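Local coordinates for protein 6-phospho-alpha-glucosidase (Merdibacter massiliensis, PDB 6VC6) that probably hydrolyses 6-phospho-alpha-glucosides such as phosphorylated maltose, working with NAD and a manganese ion as family 4 glycoside hydrolases do, at residues 83-88 with 144-149; 124-129 with 154-159. One frame throughout, in Å; residues are numbered along the deposited sequence.

Interaction 1: residues 83-88 with 144-149; sequences MQMRAG and NYSNPA. With NAD (nicotinamide-adenine-dinucleotide), chain G; G6P (6-O-phosphono-alpha-D-glucopyranose), chain F.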
loop_
_atom_site.group_PDB
_atom_site.type_symbol
_atom_site.label_atom_id
_atom_site.label_comp_id
_atom_site.label_asym_id
_atom_site.label_seq_id
_atom_site.Cartn_x
_atom_site.Cartn_y
_atom_site.Cartn_z
HETATM N N MSE A 83 -9.256 3.189 4.716
HETATM C CA MSE A 83 -9.611 2.222 3.680
HETATM C C MSE A 83 -8.532 1.158 3.497
HETATM O O MSE A 83 -7.382 1.475 3.195
HETATM C CB MSE A 83 -9.871 2.937 2.352
HETATM C CG MSE A 83 -10.694 4.206 2.483
HETATM SE SE MSE A 83 -11.595 4.688 0.822
HETATM C CE MSE A 83 -12.937 3.280 0.792
ATOM N N GLN A 84 -8.911 -0.105 3.677
ATOM C CA GLN A 84 -7.999 -1.231 3.502
ATOM C C GLN A 84 -8.744 -2.418 2.894
ATOM O O GLN A 84 -8.654 -3.553 3.364
ATOM C CB GLN A 84 -7.329 -1.610 4.823
ATOM C CG GLN A 84 -8.287 -1.917 5.966
ATOM C CD GLN A 84 -7.570 -2.459 7.187
ATOM O OE1 GLN A 84 -8.199 -2.931 8.135
ATOM N NE2 GLN A 84 -6.243 -2.394 7.170
HETATM N N MSE A 85 -9.468 -2.159 1.815
HETATM C CA MSE A 85 -10.167 -3.194 1.078
HETATM C C MSE A 85 -9.228 -3.970 0.194
HETATM O O MSE A 85 -8.178 -3.445 -0.147
HETATM C CB MSE A 85 -11.281 -2.605 0.212
HETATM C CG MSE A 85 -10.776 -1.866 -1.027
HETATM SE SE MSE A 85 -12.103 -1.547 -2.439
HETATM C CE MSE A 85 -13.419 -0.658 -1.325
ATOM N N ARG A 86 -9.588 -5.191 -0.177
ATOM C CA ARG A 86 -8.884 -5.965 -1.198
ATOM C C ARG A 86 -9.937 -6.430 -2.199
ATOM O O ARG A 86 -10.628 -7.426 -1.961
ATOM C CB ARG A 86 -8.123 -7.142 -0.597
ATOM C CG ARG A 86 -7.292 -7.918 -1.609
ATOM C CD ARG A 86 -6.662 -9.162 -0.996
ATOM N NE ARG A 86 -5.584 -8.844 -0.063
ATOM C CZ ARG A 86 -4.338 -8.560 -0.429
ATOM N NH1 ARG A 86 -3.422 -8.285 0.490
ATOM N NH2 ARG A 86 -4.008 -8.547 -1.713
ATOM N N ALA A 87 -10.064 -5.699 -3.306
ATOM C CA ALA A 87 -11.063 -6.023 -4.318
ATOM C C ALA A 87 -10.821 -7.420 -4.869
ATOM O O ALA A 87 -9.775 -7.688 -5.470
ATOM C CB ALA A 87 -11.026 -4.990 -5.442
ATOM N N GLY A 88 -11.790 -8.309 -4.662
ATOM C CA GLY A 88 -11.649 -9.701 -5.026
ATOM C C GLY A 88 -11.078 -10.583 -3.938
ATOM O O GLY A 88 -11.182 -11.812 -4.041
ATOM N N ASN A 144 -6.098 6.022 2.498
ATOM C CA ASN A 144 -6.256 4.783 1.748
ATOM C C ASN A 144 -4.975 3.961 1.791
ATOM O O ASN A 144 -3.907 4.444 1.397
ATOM C CB ASN A 144 -6.647 5.072 0.299
ATOM C CG ASN A 144 -6.758 3.812 -0.530
ATOM O OD1 ASN A 144 -7.513 2.901 -0.192
ATOM N ND2 ASN A 144 -6.002 3.750 -1.620
ATOM N N TYR A 145 -5.080 2.710 2.177
ATOM C CA TYR A 145 -3.986 1.781 2.102
ATOM C C TYR A 145 -4.216 0.845 0.918
ATOM O O TYR A 145 -3.306 0.182 0.475
ATOM C CB TYR A 145 -3.974 0.946 3.365
ATOM C CG TYR A 145 -2.862 1.192 4.340
ATOM C CD1 TYR A 145 -3.052 0.968 5.676
ATOM C CD2 TYR A 145 -1.627 1.606 3.926
ATOM C CE1 TYR A 145 -2.044 1.155 6.582
ATOM C CE2 TYR A 145 -0.612 1.805 4.824
ATOM C CZ TYR A 145 -0.832 1.573 6.153
ATOM O OH TYR A 145 0.161 1.764 7.056
ATOM N N SER A 146 -5.442 0.802 0.410
ATOM C CA SER A 146 -5.842 -0.230 -0.540
ATOM C C SER A 146 -5.002 -0.222 -1.808
ATOM O O SER A 146 -4.829 0.803 -2.439
ATOM C CB SER A 146 -7.318 -0.068 -0.914
ATOM O OG SER A 146 -8.133 0.168 0.215
ATOM N N ASN A 147 -4.522 -1.399 -2.184
ATOM C CA ASN A 147 -3.629 -1.576 -3.324
ATOM C C ASN A 147 -4.355 -1.956 -4.622
ATOM O O ASN A 147 -5.506 -2.341 -4.551
ATOM C CB ASN A 147 -2.555 -2.608 -3.001
ATOM C CG ASN A 147 -1.331 -1.994 -2.365
ATOM O OD1 ASN A 147 -0.787 -1.025 -2.864
ATOM N ND2 ASN A 147 -0.893 -2.562 -1.261
ATOM N N PRO A 148 -3.691 -1.830 -5.761
ATOM C CA PRO A 148 -2.328 -1.300 -5.843
ATOM C C PRO A 148 -2.327 0.216 -5.834
ATOM O O PRO A 148 -2.979 0.826 -6.655
ATOM C CB PRO A 148 -1.821 -1.797 -7.186
ATOM C CG PRO A 148 -2.882 -2.646 -7.751
ATOM C CD PRO A 148 -4.142 -2.427 -7.013
ATOM N N ALA A 149 -1.591 0.798 -4.907
ATOM C CA ALA A 149 -1.698 2.208 -4.601
ATOM C C ALA A 149 -1.406 3.118 -5.785
ATOM O O ALA A 149 -2.065 4.122 -5.961
ATOM C CB ALA A 149 -0.815 2.563 -3.420
HETATM P PA NAD G . -7.995 -9.283 3.167
HETATM O O1A NAD G . -7.618 -10.015 4.433
HETATM O O2A NAD G . -8.647 -10.032 2.030
HETATM O O5B NAD G . -8.944 -8.045 3.557
HETATM C C5B NAD G . -9.715 -7.382 2.561
HETATM C C4B NAD G . -11.078 -7.025 3.130
HETATM O O4B NAD G . -11.687 -6.008 2.331
HETATM C C3B NAD G . -11.998 -8.235 3.107
HETATM O O3B NAD G . -12.575 -8.420 4.402
HETATM C C2B NAD G . -13.087 -7.888 2.115
HETATM O O2B NAD G . -14.357 -8.355 2.573
HETATM C C1B NAD G . -13.043 -6.370 2.068
HETATM N N9A NAD G . -13.501 -5.844 0.759
HETATM C C8A NAD G . -13.196 -6.327 -0.461
HETATM N N7A NAD G . -13.801 -5.599 -1.436
HETATM C C5A NAD G . -14.516 -4.630 -0.833
HETATM C C6A NAD G . -15.393 -3.515 -1.265
HETATM N N6A NAD G . -15.636 -3.281 -2.577
HETATM N N1A NAD G . -15.943 -2.739 -0.304
HETATM C C2A NAD G . -15.711 -2.957 1.005
HETATM N N3A NAD G . -14.929 -3.948 1.465
HETATM C C4A NAD G . -14.318 -4.802 0.612
HETATM O O3 NAD G . -6.700 -8.521 2.590
HETATM P PN NAD G . -5.445 -8.121 3.511
HETATM O O1N NAD G . -4.320 -9.089 3.228
HETATM O O2N NAD G . -5.910 -7.879 4.928
HETATM O O5D NAD G . -5.067 -6.706 2.853
HETATM C C5D NAD G . -5.818 -5.539 3.180
HETATM C C4D NAD G . -5.464 -4.446 2.183
HETATM O O4D NAD G . -4.426 -3.618 2.713
HETATM C C3D NAD G . -4.935 -5.053 0.891
HETATM O O3D NAD G . -5.576 -4.418 -0.217
HETATM C C2D NAD G . -3.468 -4.693 0.871
HETATM O O2D NAD G . -3.007 -4.470 -0.462
HETATM C C1D NAD G . -3.454 -3.414 1.688
HETATM N N1N NAD G . -2.132 -3.105 2.225
HETATM C C2N NAD G . -1.528 -2.016 1.748
HETATM C C3N NAD G . -0.274 -1.639 2.195
HETATM C C7N NAD G . 0.359 -0.407 1.622
HETATM O O7N NAD G . 1.543 -0.193 1.821
HETATM N N7N NAD G . -0.396 0.417 0.897
HETATM C C4N NAD G . 0.357 -2.404 3.167
HETATM C C5N NAD G . -0.290 -3.539 3.647
HETATM C C6N NAD G . -1.552 -3.869 3.160
HETATM C C1 G6P F . 4.582 -4.357 1.379
HETATM C C2 G6P F . 3.781 -3.234 0.706
HETATM C C3 G6P F . 2.287 -3.491 0.621
HETATM C C4 G6P F . 2.058 -4.936 0.246
HETATM C C5 G6P F . 2.512 -5.783 1.420
HETATM C C6 G6P F . 2.411 -7.257 1.052
HETATM O O1 G6P F . 5.320 -3.819 2.485
HETATM O O2 G6P F . 4.003 -2.006 1.413
HETATM O O3 G6P F . 1.682 -2.632 -0.351
HETATM O O4 G6P F . 0.666 -5.150 -0.001
HETATM O O5 G6P F . 3.870 -5.538 1.803
HETATM O O6 G6P F . 2.256 -8.018 2.244
HETATM P P G6P F . 1.817 -9.563 2.175
HETATM O O1P G6P F . 0.312 -9.483 2.076
HETATM O O2P G6P F . 2.497 -10.096 0.935
HETATM O O3P G6P F . 2.348 -10.148 3.461
#
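M83 and N144 end neighbouring parallel strands, and the backbone bonds between them run one step further: Y145 N donates to M83 O at 2.8 Å, while S146 N adds a weak bond to the same oxygen. A third bond, from M85 N to S146 OG, is weak too, bent to 133°.

Side-chain bonds brace the strand ends. S146 OG sits beside its own backbone N, chi1 -45°, where it can also donate to N144 OD1 at 2.8 Å, tilted somewhat from the carbonyl plane. N144 OD1 takes a weak bond from S146 N as well, and N144 ND2 reaches S146 O on an in-plane lone pair; N168 is the amide nitrogen's further partner. The other side-chain approaches set carbon against oxygen: M83 CB by N144 OD1, M85 CG by S146 OG.

This is the carboxyl edge of the parallel, Rossmann-type part of the mixed sheet, where strands 80-83 and 141-144 give way to loops that carry the dinucleotide, as in other family 4 enzymes.

The remaining contacts are to ligands. M85 O accepts from the ribose hydroxyl O3D of NAD at 2.8 Å, and M85 CE touches the adenine at N1A, 3.4 Å away. C3D of the nicotinamide ribose lies over one face of the R86 guanidinium, displaced toward its rim; R86 NE bonds the bridging O3 of NAD at 2.9 Å and R86 NH1 bonds O1N, while E109 pairs with R86 NH2. Y145 O receives the carboxamide N7N of NAD along a straight 169° bond. N147 ND2 spans both ligands: it donates to G6P O3 at 2.7 Å and also to O2D of NAD. The OD1 of N147 closes an Asx turn with A149 N, which fixes the amide's rotation.

Interaction 2: residues 124-129 with 154-159; sequences VDMIES and EALRRE. With NAD (nicotinamide-adenine-dinucleotide), chain G.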
loop_
_atom_site.group_PDB
_atom_site.type_symbol
_atom_site.label_atom_id
_atom_site.label_comp_id
_atom_site.label_asym_id
_atom_site.label_seq_id
_atom_site.Cartn_x
_atom_site.Cartn_y
_atom_site.Cartn_z
ATOM N N VAL A 124 -12.552 -0.289 -10.053
ATOM C CA VAL A 124 -14.008 -0.388 -10.036
ATOM C C VAL A 124 -14.542 -0.206 -8.620
ATOM O O VAL A 124 -15.471 0.574 -8.384
ATOM C CB VAL A 124 -14.456 -1.732 -10.639
ATOM C CG1 VAL A 124 -15.947 -1.943 -10.427
ATOM C CG2 VAL A 124 -14.105 -1.793 -12.119
ATOM N N ASP A 125 -13.952 -0.915 -7.654
ATOM C CA ASP A 125 -14.502 -0.928 -6.303
ATOM C C ASP A 125 -14.129 0.317 -5.505
ATOM O O ASP A 125 -14.907 0.744 -4.643
ATOM C CB ASP A 125 -14.041 -2.185 -5.563
ATOM C CG ASP A 125 -14.825 -3.421 -5.965
ATOM O OD1 ASP A 125 -15.501 -3.386 -7.015
ATOM O OD2 ASP A 125 -14.765 -4.429 -5.230
HETATM N N MSE A 126 -12.962 0.893 -5.742
HETATM C CA MSE A 126 -12.562 2.096 -5.036
HETATM C C MSE A 126 -13.392 3.296 -5.447
HETATM O O MSE A 126 -13.821 4.038 -4.575
HETATM C CB MSE A 126 -11.089 2.422 -5.219
HETATM C CG MSE A 126 -10.128 1.581 -4.392
HETATM SE SE MSE A 126 -10.262 1.839 -2.463
HETATM C CE MSE A 126 -9.881 3.736 -2.347
ATOM N N ILE A 127 -13.619 3.500 -6.736
ATOM C CA ILE A 127 -14.421 4.617 -7.224
ATOM C C ILE A 127 -15.869 4.474 -6.769
ATOM O O ILE A 127 -16.523 5.460 -6.405
ATOM C CB ILE A 127 -14.303 4.721 -8.757
ATOM C CG1 ILE A 127 -12.912 5.234 -9.137
ATOM C CG2 ILE A 127 -15.389 5.619 -9.330
ATOM C CD1 ILE A 127 -12.639 5.237 -10.618
ATOM N N GLU A 128 -16.387 3.243 -6.763
ATOM C CA GLU A 128 -17.738 3.012 -6.263
ATOM C C GLU A 128 -17.835 3.322 -4.774
ATOM O O GLU A 128 -18.844 3.865 -4.309
ATOM C CB GLU A 128 -18.154 1.567 -6.539
ATOM C CG GLU A 128 -19.599 1.249 -6.187
ATOM C CD GLU A 128 -19.875 -0.244 -6.159
ATOM O OE1 GLU A 128 -19.136 -0.974 -5.464
ATOM O OE2 GLU A 128 -20.828 -0.687 -6.833
ATOM N N SER A 129 -16.790 2.994 -4.012
ATOM C CA SER A 129 -16.842 3.183 -2.566
ATOM C C SER A 129 -16.716 4.654 -2.188
ATOM O O SER A 129 -17.415 5.127 -1.283
ATOM C CB SER A 129 -15.745 2.361 -1.890
ATOM O OG SER A 129 -15.778 2.538 -0.485
ATOM N N GLU A 154 -3.931 7.042 -9.431
ATOM C CA GLU A 154 -4.110 7.598 -10.768
ATOM C C GLU A 154 -5.581 7.621 -11.164
ATOM O O GLU A 154 -6.057 8.601 -11.750
ATOM C CB GLU A 154 -3.285 6.800 -11.779
ATOM C CG GLU A 154 -3.641 7.064 -13.235
ATOM C CD GLU A 154 -3.275 8.465 -13.694
ATOM O OE1 GLU A 154 -2.478 9.137 -13.005
ATOM O OE2 GLU A 154 -3.784 8.893 -14.752
ATOM N N ALA A 155 -6.320 6.555 -10.847
ATOM C CA ALA A 155 -7.743 6.523 -11.170
ATOM C C ALA A 155 -8.525 7.525 -10.329
ATOM O O ALA A 155 -9.463 8.161 -10.826
ATOM C CB ALA A 155 -8.295 5.112 -10.978
ATOM N N LEU A 156 -8.156 7.680 -9.055
ATOM C CA LEU A 156 -8.848 8.638 -8.200
ATOM C C LEU A 156 -8.512 10.075 -8.579
ATOM O O LEU A 156 -9.316 10.982 -8.334
ATOM C CB LEU A 156 -8.503 8.379 -6.733
ATOM C CG LEU A 156 -9.008 7.054 -6.157
ATOM C CD1 LEU A 156 -8.754 6.980 -4.659
ATOM C CD2 LEU A 156 -10.486 6.854 -6.465
ATOM N N ARG A 157 -7.336 10.300 -9.170
ATOM C CA ARG A 157 -6.997 11.632 -9.660
ATOM C C ARG A 157 -7.958 12.074 -10.756
ATOM O O ARG A 157 -8.354 13.244 -10.813
ATOM C CB ARG A 157 -5.555 11.649 -10.169
ATOM C CG ARG A 157 -5.133 12.961 -10.812
ATOM C CD ARG A 157 -3.796 12.827 -11.528
ATOM N NE ARG A 157 -3.901 12.049 -12.760
ATOM C CZ ARG A 157 -4.330 12.538 -13.919
ATOM N NH1 ARG A 157 -4.702 13.808 -14.009
ATOM N NH2 ARG A 157 -4.390 11.759 -14.990
ATOM N N ARG A 158 -8.352 11.146 -11.631
ATOM C CA ARG A 158 -9.268 11.484 -12.713
ATOM C C ARG A 158 -10.711 11.565 -12.230
ATOM O O ARG A 158 -11.457 12.459 -12.646
ATOM C CB ARG A 158 -9.151 10.456 -13.840
ATOM C CG ARG A 158 -7.749 10.288 -14.404
ATOM C CD ARG A 158 -7.795 9.542 -15.727
ATOM N NE ARG A 158 -6.483 9.051 -16.137
ATOM C CZ ARG A 158 -6.265 8.356 -17.248
ATOM N NH1 ARG A 158 -7.274 8.065 -18.058
ATOM N NH2 ARG A 158 -5.038 7.945 -17.548
ATOM N N GLU A 159 -11.120 10.643 -11.356
ATOM C CA GLU A 159 -12.519 10.590 -10.941
ATOM C C GLU A 159 -12.871 11.744 -10.010
ATOM O O GLU A 159 -13.980 12.286 -10.078
ATOM C CB GLU A 159 -12.818 9.251 -10.270
ATOM C CG GLU A 159 -14.284 9.047 -9.920
ATOM C CD GLU A 159 -15.148 8.798 -11.140
ATOM O OE1 GLU A 159 -14.658 8.164 -12.098
ATOM O OE2 GLU A 159 -16.318 9.235 -11.140
HETATM P PA NAD G . -7.995 -9.283 3.167
HETATM O O1A NAD G . -7.618 -10.015 4.433
HETATM O O2A NAD G . -8.647 -10.032 2.030
HETATM O O5B NAD G . -8.944 -8.045 3.557
HETATM C C5B NAD G . -9.715 -7.382 2.561
HETATM C C4B NAD G . -11.078 -7.025 3.130
HETATM O O4B NAD G . -11.687 -6.008 2.331
HETATM C C3B NAD G . -11.998 -8.235 3.107
HETATM O O3B NAD G . -12.575 -8.420 4.402
HETATM C C2B NAD G . -13.087 -7.888 2.115
HETATM O O2B NAD G . -14.357 -8.355 2.573
HETATM C C1B NAD G . -13.043 -6.370 2.068
HETATM N N9A NAD G . -13.501 -5.844 0.759
HETATM C C8A NAD G . -13.196 -6.327 -0.461
HETATM N N7A NAD G . -13.801 -5.599 -1.436
HETATM C C5A NAD G . -14.516 -4.630 -0.833
HETATM C C6A NAD G . -15.393 -3.515 -1.265
HETATM N N6A NAD G . -15.636 -3.281 -2.577
HETATM N N1A NAD G . -15.943 -2.739 -0.304
HETATM C C2A NAD G . -15.711 -2.957 1.005
HETATM N N3A NAD G . -14.929 -3.948 1.465
HETATM C C4A NAD G . -14.318 -4.802 0.612
HETATM O O3 NAD G . -6.700 -8.521 2.590
HETATM P PN NAD G . -5.445 -8.121 3.511
HETATM O O1N NAD G . -4.320 -9.089 3.228
HETATM O O2N NAD G . -5.910 -7.879 4.928
HETATM O O5D NAD G . -5.067 -6.706 2.853
HETATM C C5D NAD G . -5.818 -5.539 3.180
HETATM C C4D NAD G . -5.464 -4.446 2.183
HETATM O O4D NAD G . -4.426 -3.618 2.713
HETATM C C3D NAD G . -4.935 -5.053 0.891
HETATM O O3D NAD G . -5.576 -4.418 -0.217
HETATM C C2D NAD G . -3.468 -4.693 0.871
HETATM O O2D NAD G . -3.007 -4.470 -0.462
HETATM C C1D NAD G . -3.454 -3.414 1.688
HETATM N N1N NAD G . -2.132 -3.105 2.225
HETATM C C2N NAD G . -1.528 -2.016 1.748
HETATM C C3N NAD G . -0.274 -1.639 2.195
HETATM C C7N NAD G . 0.359 -0.407 1.622
HETATM O O7N NAD G . 1.543 -0.193 1.821
HETATM N N7N NAD G . -0.396 0.417 0.897
HETATM C C4N NAD G . 0.357 -2.404 3.167
HETATM C C5N NAD G . -0.290 -3.539 3.647
HETATM C C6N NAD G . -1.552 -3.869 3.160
#
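I127 reaches across to L156, A155 and E159, in the middle of a helix pair; the axes of 124-129 and 154-159 approach to 10.3 Å and cross at -39°. I127 CB does not aim straight at the other helix; its two branches close the distance. CG2, anti to the backbone N, meets E159: I127 CG2 touches E159 CG at 3.6 Å, with the carboxylate carbon CD just beyond. CG1 takes the other direction, beside the backbone N (chi1 -72°), and has L156 CD2 at 4.0 Å; the I127 and L156 chains run antiparallel alongside each other. At the tip, I127 CD1 continues the extended chain to lie near A155 CB, 4.4 Å off, and beside E159 CB and OE1. I127 also touches Y398 of helix 378-400.

E159 can lie along the isoleucine because its chain folds at chi2 (72°), laying CB, CG and CD against the two branches. Cutting I127 back to an alanine is likely to leave a gap between the helices, with the E159 CG and L156 CD2 carbons lacking their mate.

Next to this, M126 bends twice and brings CE to L156 CD1 at 4.1 Å, its chain roughly perpendicular to the leucine's. In the same helical turn, D125 OD2 accepts from N6A of the NAD adenine at 3.0 Å, so helix 113-136 reads the cofactor with one face and packs helix 149-159 with another, both helices flanking the Rossmann-type sheet.

No hydrogen bond or salt bridge joins the two segments. E159 offers I127 mainly its carbons, while H131 bonds its OE2 and Y399 its OE1; E154, R157 and R158 bridge one another off the contact. Fit rather than directed bonds therefore sets this helix pair.

From the N terminus, the chain leaves strand 80-83 as 83-88, passes through helix 89-102 and into helix 113-136, which holds 124-129. Strand 141-144 then brings 144-149 back beside 83-88, closing the loop of interaction 1 across 55 residues; the chain runs on into helix 149-159, where 154-159 closes the shorter loop of interaction 2. The two loops cross, since 124-129 falls inside the first and 154-159 beyond it. Their side chains also meet: M83 packs on S129 and M126, M126 on N144, and D125 on M85. Together they join the strand ends to the helices on one flank, with NAD touching both contacts.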